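Local coordinates for peptidoglycan synthetase penicillin-binding protein 3 (Bifidobacterium adolescentis, PDB 4YE5) that probably binds penicillin and is thought to cross-link peptidoglycan strands as a transpeptidase in bacterial cell-wall synthesis, at residues A[282-287]-A[400-405]; A[337-342]-A[463-468]. One frame throughout, in Å; residues are numbered along the deposited sequence.

Followed from the N terminus, the chain first reaches 282-287, the loop that runs into helix 290-299, and then 337-342 at the end of helix 335-340. It returns to the first of these through 400-405, closing interaction 1 across 112 intervening residues, and to the second through 463-468 on helix 455-470, closing interaction 2 across 120. The segments alternate, so the two loops cross. Interaction 1 joins two loops, interaction 2 two helices, all within the transpeptidase domain. The contacts meet directly at Ser-287 and Ser-342, whose hydroxyls form a weak hydrogen bond where the probable SxxK and SxN motifs of the active site converge.

Interaction 1: residues A[282-287]-A[400-405]; sequences TFEPGS and FGQGYT. With GOL (glycerol), chain E.
Pro-285 and the phenol ring of Tyr-404 cross at about a right angle, Pro-285 CG approaching the ring obliquely, 3.7 Å from Tyr-404 CE1. With CG set between its backbone N and carbonyl carbon (chi1 66°), Tyr-404 brings its ring back to the proline although its CB leads away; Ile-368, Leu-384 and Val-398 pack around it as well. Along its own segment, Phe-400 has Gln-402 NE2 at the ring edge, in plane. These two loops belong to the penicillin-binding transpeptidase domain, and 282-287 delivers Ser-287 to the head of helix 290-299, in a pattern consistent with the SxxK active-site motif; its OG is hydrogen-bonded to Lys-290 and Lys-486.

The third flat group, the carboxylate of Glu-284, stretches across to the other loop on a chain extended beyond CG (chi2 169°). Its OE2 takes the Gly-403 N-H at 2.7 Å through the anti lone pair, and also accepts a hydrogen bond from O2 of a glycerol, probably left from crystallisation. Nearer the serine, Gly-286 N donates to Gly-401 O at 2.9 Å, a bent bond tilted from the carbonyl plane. Gly-401 CA answers with a nearly straight CA-H...O contact, 3.1 Å to Gly-286 O. At the far end one water is hydrogen-bonded to both Thr-282 OG1 (2.6 Å) and Thr-405 OG1 (2.7 Å), the latter a hydroxyl that also bonds Val-383 N.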
loop_
_atom_site.group_PDB
_atom_site.type_symbol
_atom_site.label_atom_id
_atom_site.label_comp_id
_atom_site.label_asym_id
_atom_site.label_seq_id
_atom_site.Cartn_x
_atom_site.Cartn_y
_atom_site.Cartn_z
ATOM N N THR A 282 -4.329 -13.551 5.251
ATOM C CA THR A 282 -4.859 -13.554 6.607
ATOM C C THR A 282 -4.498 -14.869 7.288
ATOM O O THR A 282 -4.266 -15.868 6.627
ATOM C CB THR A 282 -6.394 -13.351 6.660
ATOM O OG1 THR A 282 -7.041 -14.449 6.012
ATOM C CG2 THR A 282 -6.802 -12.037 5.970
ATOM N N PHE A 283 -4.446 -14.860 8.614
ATOM C CA PHE A 283 -3.973 -16.013 9.373
ATOM C C PHE A 283 -4.360 -15.805 10.825
ATOM O O PHE A 283 -4.593 -14.661 11.255
ATOM C CB PHE A 283 -2.441 -16.107 9.283
ATOM C CG PHE A 283 -1.739 -14.780 9.537
ATOM C CD1 PHE A 283 -1.366 -14.404 10.811
ATOM C CD2 PHE A 283 -1.500 -13.896 8.484
ATOM C CE1 PHE A 283 -0.730 -13.174 11.037
ATOM C CE2 PHE A 283 -0.857 -12.674 8.695
ATOM C CZ PHE A 283 -0.486 -12.305 9.961
ATOM N N GLU A 284 -4.407 -16.896 11.583
ATOM C CA GLU A 284 -4.575 -16.794 13.022
ATOM C C GLU A 284 -3.278 -16.278 13.576
ATOM O O GLU A 284 -2.205 -16.744 13.169
ATOM C CB GLU A 284 -4.913 -18.159 13.647
ATOM C CG GLU A 284 -6.278 -18.717 13.237
ATOM C CD GLU A 284 -6.443 -20.171 13.674
ATOM O OE1 GLU A 284 -5.638 -21.024 13.236
ATOM O OE2 GLU A 284 -7.363 -20.454 14.463
ATOM N N PRO A 285 -3.355 -15.304 14.507
ATOM C CA PRO A 285 -2.130 -14.711 15.051
ATOM C C PRO A 285 -1.453 -15.590 16.112
ATOM O O PRO A 285 -0.317 -15.299 16.462
ATOM C CB PRO A 285 -2.627 -13.401 15.676
ATOM C CG PRO A 285 -4.031 -13.730 16.126
ATOM C CD PRO A 285 -4.571 -14.653 15.032
ATOM N N GLY A 286 -2.129 -16.625 16.612
ATOM C CA GLY A 286 -1.558 -17.445 17.668
ATOM C C GLY A 286 -1.260 -16.633 18.931
ATOM O O GLY A 286 -1.954 -15.660 19.229
ATOM N N SER A 287 -0.197 -16.997 19.642
ATOM C CA SER A 287 0.069 -16.463 20.984
ATOM C C SER A 287 0.246 -14.930 21.048
ATOM O O SER A 287 0.039 -14.322 22.097
ATOM C CB SER A 287 1.267 -17.202 21.617
ATOM O OG SER A 287 1.522 -16.754 22.955
ATOM N N PHE A 400 -6.202 -17.107 23.143
ATOM C CA PHE A 400 -4.815 -17.273 22.705
ATOM C C PHE A 400 -4.589 -17.256 21.193
ATOM O O PHE A 400 -3.761 -17.994 20.664
ATOM C CB PHE A 400 -4.118 -18.466 23.387
ATOM C CG PHE A 400 -4.947 -19.724 23.470
ATOM C CD1 PHE A 400 -4.924 -20.661 22.443
ATOM C CD2 PHE A 400 -5.695 -19.997 24.606
ATOM C CE1 PHE A 400 -5.660 -21.848 22.547
ATOM C CE2 PHE A 400 -6.442 -21.166 24.711
ATOM C CZ PHE A 400 -6.419 -22.096 23.679
ATOM N N GLY A 401 -5.310 -16.375 20.505
ATOM C CA GLY A 401 -5.026 -16.103 19.109
ATOM C C GLY A 401 -5.475 -17.175 18.144
ATOM O O GLY A 401 -4.925 -17.259 17.057
ATOM N N GLN A 402 -6.472 -17.980 18.528
ATOM C CA GLN A 402 -7.019 -19.006 17.632
ATOM C C GLN A 402 -8.508 -18.805 17.373
ATOM O O GLN A 402 -9.255 -18.339 18.240
ATOM C CB GLN A 402 -6.782 -20.420 18.185
ATOM C CG GLN A 402 -5.312 -20.826 18.263
ATOM C CD GLN A 402 -5.115 -22.212 18.857
ATOM O OE1 GLN A 402 -6.055 -23.003 18.945
ATOM N NE2 GLN A 402 -3.893 -22.506 19.281
ATOM N N GLY A 403 -8.939 -19.171 16.175
ATOM C CA GLY A 403 -10.353 -19.162 15.833
ATOM C C GLY A 403 -10.826 -17.822 15.280
ATOM O O GLY A 403 -12.021 -17.620 15.058
ATOM N N TYR A 404 -9.885 -16.905 15.082
ATOM C CA TYR A 404 -10.152 -15.651 14.379
ATOM C C TYR A 404 -8.915 -15.344 13.570
ATOM O O TYR A 404 -7.849 -15.884 13.864
ATOM C CB TYR A 404 -10.471 -14.506 15.340
ATOM C CG TYR A 404 -9.342 -14.031 16.261
ATOM C CD1 TYR A 404 -8.473 -13.008 15.865
ATOM C CD2 TYR A 404 -9.190 -14.555 17.544
ATOM C CE1 TYR A 404 -7.470 -12.540 16.715
ATOM C CE2 TYR A 404 -8.179 -14.097 18.401
ATOM C CZ TYR A 404 -7.327 -13.089 17.977
ATOM O OH TYR A 404 -6.333 -12.623 18.818
ATOM N N THR A 405 -9.043 -14.522 12.532
ATOM C CA THR A 405 -7.895 -14.282 11.659
ATOM C C THR A 405 -7.619 -12.795 11.504
ATOM O O THR A 405 -8.532 -11.976 11.625
ATOM C CB THR A 405 -8.139 -14.798 10.247
ATOM O OG1 THR A 405 -9.252 -14.077 9.694
ATOM C CG2 THR A 405 -8.423 -16.316 10.258
HETATM C C1 GOL E . -10.939 -19.355 11.068
HETATM O O1 GOL E . -11.624 -18.312 11.733
HETATM C C2 GOL E . -9.542 -19.525 11.667
HETATM O O2 GOL E . -9.657 -20.045 12.969
HETATM C C3 GOL E . -8.689 -20.482 10.835
HETATM O O3 GOL E . -8.510 -19.972 9.534
HETATM O O HOH W 1 -9.436 -14.772 7.057
#

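Interaction 2: residues A[337-342]-A[463-468]; sequences GILEQS and NAMESS
Ala-464 O is gripped twice by Ser-468, a residue that also packs against Leu-339 and Glu-340: the backbone N reaches it at 2.8 Å and the hydroxyl OG at 3.0 Å, from opposite faces of the carbonyl plane. That second bond, made from above the plane, is allowed by a side chain lying beside its own backbone N (chi1 -59°). It ties the serine down onto its own helix, leaving OG to meet helix 335-340 by packing alone, 3.3 Å from Glu-340 CA.

The apolar contacts are made by Leu-339. Chi1 of -178° turns its CG away from the backbone N, and chi2 of 66° then sets CD2 against Ala-464 CB at 3.8 Å and near CG of selenomethionine Met-465; Val-291 of helix 290-299 touches both Leu-339 and Met-465.

Helix 335-340 ends here in a Schellman motif, with positive phi at Ser-342, the residue that opens a sequence consistent with the SxN motif of penicillin-binding proteins. Leu-339 O accepts a hydrogen bond from Lys-486 NZ, of the probable KSG motif, and its side chain touches Lys-290, which places the packing next to the presumed active site.

Glu-340 CG rests against Ser-467 O, and its OE2 bonds His-471 ND1. Two waters bridge the helices: one donates to Glu-340 O and Ser-468 O, while the other donates to Glu-340 OE2 and Ser-467 O, 2.8 Å from each.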
loop_
_atom_site.group_PDB
_atom_site.type_symbol
_atom_site.label_atom_id
_atom_site.label_comp_id
_atom_site.label_asym_id
_atom_site.label_seq_id
_atom_site.Cartn_x
_atom_site.Cartn_y
_atom_site.Cartn_z
ATOM N N GLY A 337 4.087 -13.795 33.428
ATOM C CA GLY A 337 4.767 -15.025 33.028
ATOM C C GLY A 337 3.939 -15.915 32.111
ATOM O O GLY A 337 4.481 -16.602 31.245
ATOM N N ILE A 338 2.621 -15.922 32.302
ATOM C CA ILE A 338 1.738 -16.655 31.389
ATOM C C ILE A 338 1.897 -16.126 29.950
ATOM O O ILE A 338 1.905 -16.904 28.975
ATOM C CB ILE A 338 0.257 -16.609 31.867
ATOM C CG1 ILE A 338 0.066 -17.590 33.039
ATOM C CG2 ILE A 338 -0.710 -16.931 30.715
ATOM C CD1 ILE A 338 -1.145 -17.308 33.929
ATOM N N LEU A 339 2.037 -14.808 29.823
ATOM C CA LEU A 339 2.291 -14.185 28.524
ATOM C C LEU A 339 3.668 -14.614 27.995
ATOM O O LEU A 339 3.807 -15.090 26.864
ATOM C CB LEU A 339 2.258 -12.643 28.619
ATOM C CG LEU A 339 2.480 -11.962 27.257
ATOM C CD1 LEU A 339 1.301 -12.252 26.278
ATOM C CD2 LEU A 339 2.795 -10.448 27.338
ATOM N N GLU A 340 4.680 -14.424 28.834
ATOM C CA GLU A 340 6.062 -14.715 28.476
ATOM C C GLU A 340 6.259 -16.182 28.056
ATOM O O GLU A 340 7.030 -16.495 27.136
ATOM C CB GLU A 340 6.969 -14.402 29.666
ATOM C CG GLU A 340 8.413 -14.744 29.424
ATOM C CD GLU A 340 9.054 -15.433 30.611
ATOM O OE1 GLU A 340 8.340 -15.722 31.605
ATOM O OE2 GLU A 340 10.275 -15.689 30.542
ATOM N N GLN A 341 5.548 -17.076 28.727
ATOM C CA GLN A 341 5.681 -18.508 28.458
ATOM C C GLN A 341 4.674 -19.010 27.429
ATOM O O GLN A 341 4.613 -20.200 27.161
ATOM C CB GLN A 341 5.530 -19.296 29.758
ATOM C CG GLN A 341 6.571 -18.899 30.821
ATOM C CD GLN A 341 7.884 -19.650 30.648
ATOM O OE1 GLN A 341 8.015 -20.490 29.757
ATOM N NE2 GLN A 341 8.852 -19.358 31.503
ATOM N N SER A 342 3.889 -18.103 26.849
ATOM C CA SER A 342 2.894 -18.490 25.852
ATOM C C SER A 342 1.948 -19.589 26.371
ATOM O O SER A 342 1.602 -20.507 25.648
ATOM C CB SER A 342 3.573 -18.969 24.557
ATOM O OG SER A 342 4.476 -17.988 24.056
ATOM N N ASN A 463 5.733 -3.787 29.581
ATOM C CA ASN A 463 6.646 -4.403 30.534
ATOM C C ASN A 463 6.622 -5.948 30.412
ATOM O O ASN A 463 7.665 -6.597 30.365
ATOM C CB ASN A 463 6.266 -3.938 31.944
ATOM C CG ASN A 463 7.272 -4.363 33.012
ATOM O OD1 ASN A 463 7.667 -5.525 33.092
ATOM N ND2 ASN A 463 7.671 -3.413 33.852
ATOM N N ALA A 464 5.433 -6.534 30.339
ATOM C CA ALA A 464 5.318 -7.995 30.180
ATOM C C ALA A 464 5.834 -8.450 28.810
ATOM O O ALA A 464 6.428 -9.533 28.690
ATOM C CB ALA A 464 3.869 -8.452 30.395
HETATM N N MSE A 465 5.616 -7.630 27.779
HETATM C CA MSE A 465 6.155 -7.924 26.446
HETATM C C MSE A 465 7.681 -7.822 26.390
HETATM O O MSE A 465 8.339 -8.546 25.638
HETATM C CB MSE A 465 5.526 -7.044 25.348
HETATM C CG MSE A 465 4.049 -7.328 25.100
HETATM SE SE MSE A 465 3.374 -6.249 23.638
HETATM C CE MSE A 465 4.435 -7.058 22.180
ATOM N N GLU A 466 8.246 -6.927 27.186
ATOM C CA GLU A 466 9.686 -6.853 27.274
ATOM C C GLU A 466 10.237 -8.122 27.950
ATOM O O GLU A 466 11.268 -8.662 27.527
ATOM C CB GLU A 466 10.148 -5.566 27.992
ATOM C CG GLU A 466 11.645 -5.564 28.263
ATOM C CD GLU A 466 12.243 -4.171 28.452
ATOM O OE1 GLU A 466 11.481 -3.193 28.609
ATOM O OE2 GLU A 466 13.488 -4.068 28.440
ATOM N N SER A 467 9.544 -8.615 28.981
ATOM C CA SER A 467 9.924 -9.907 29.565
ATOM C C SER A 467 9.754 -11.020 28.522
ATOM O O SER A 467 10.582 -11.929 28.434
ATOM C CB SER A 467 9.110 -10.220 30.832
ATOM O OG SER A 467 9.408 -9.285 31.854
ATOM N N SER A 468 8.702 -10.936 27.712
ATOM C CA SER A 468 8.498 -11.928 26.645
ATOM C C SER A 468 9.659 -11.907 25.623
ATOM O O SER A 468 10.098 -12.955 25.181
ATOM C CB SER A 468 7.143 -11.717 25.925
ATOM O OG SER A 468 6.044 -11.814 26.850
HETATM O O HOH W 2 7.860 -14.954 24.948
HETATM O O HOH W 3 11.783 -13.358 30.470
#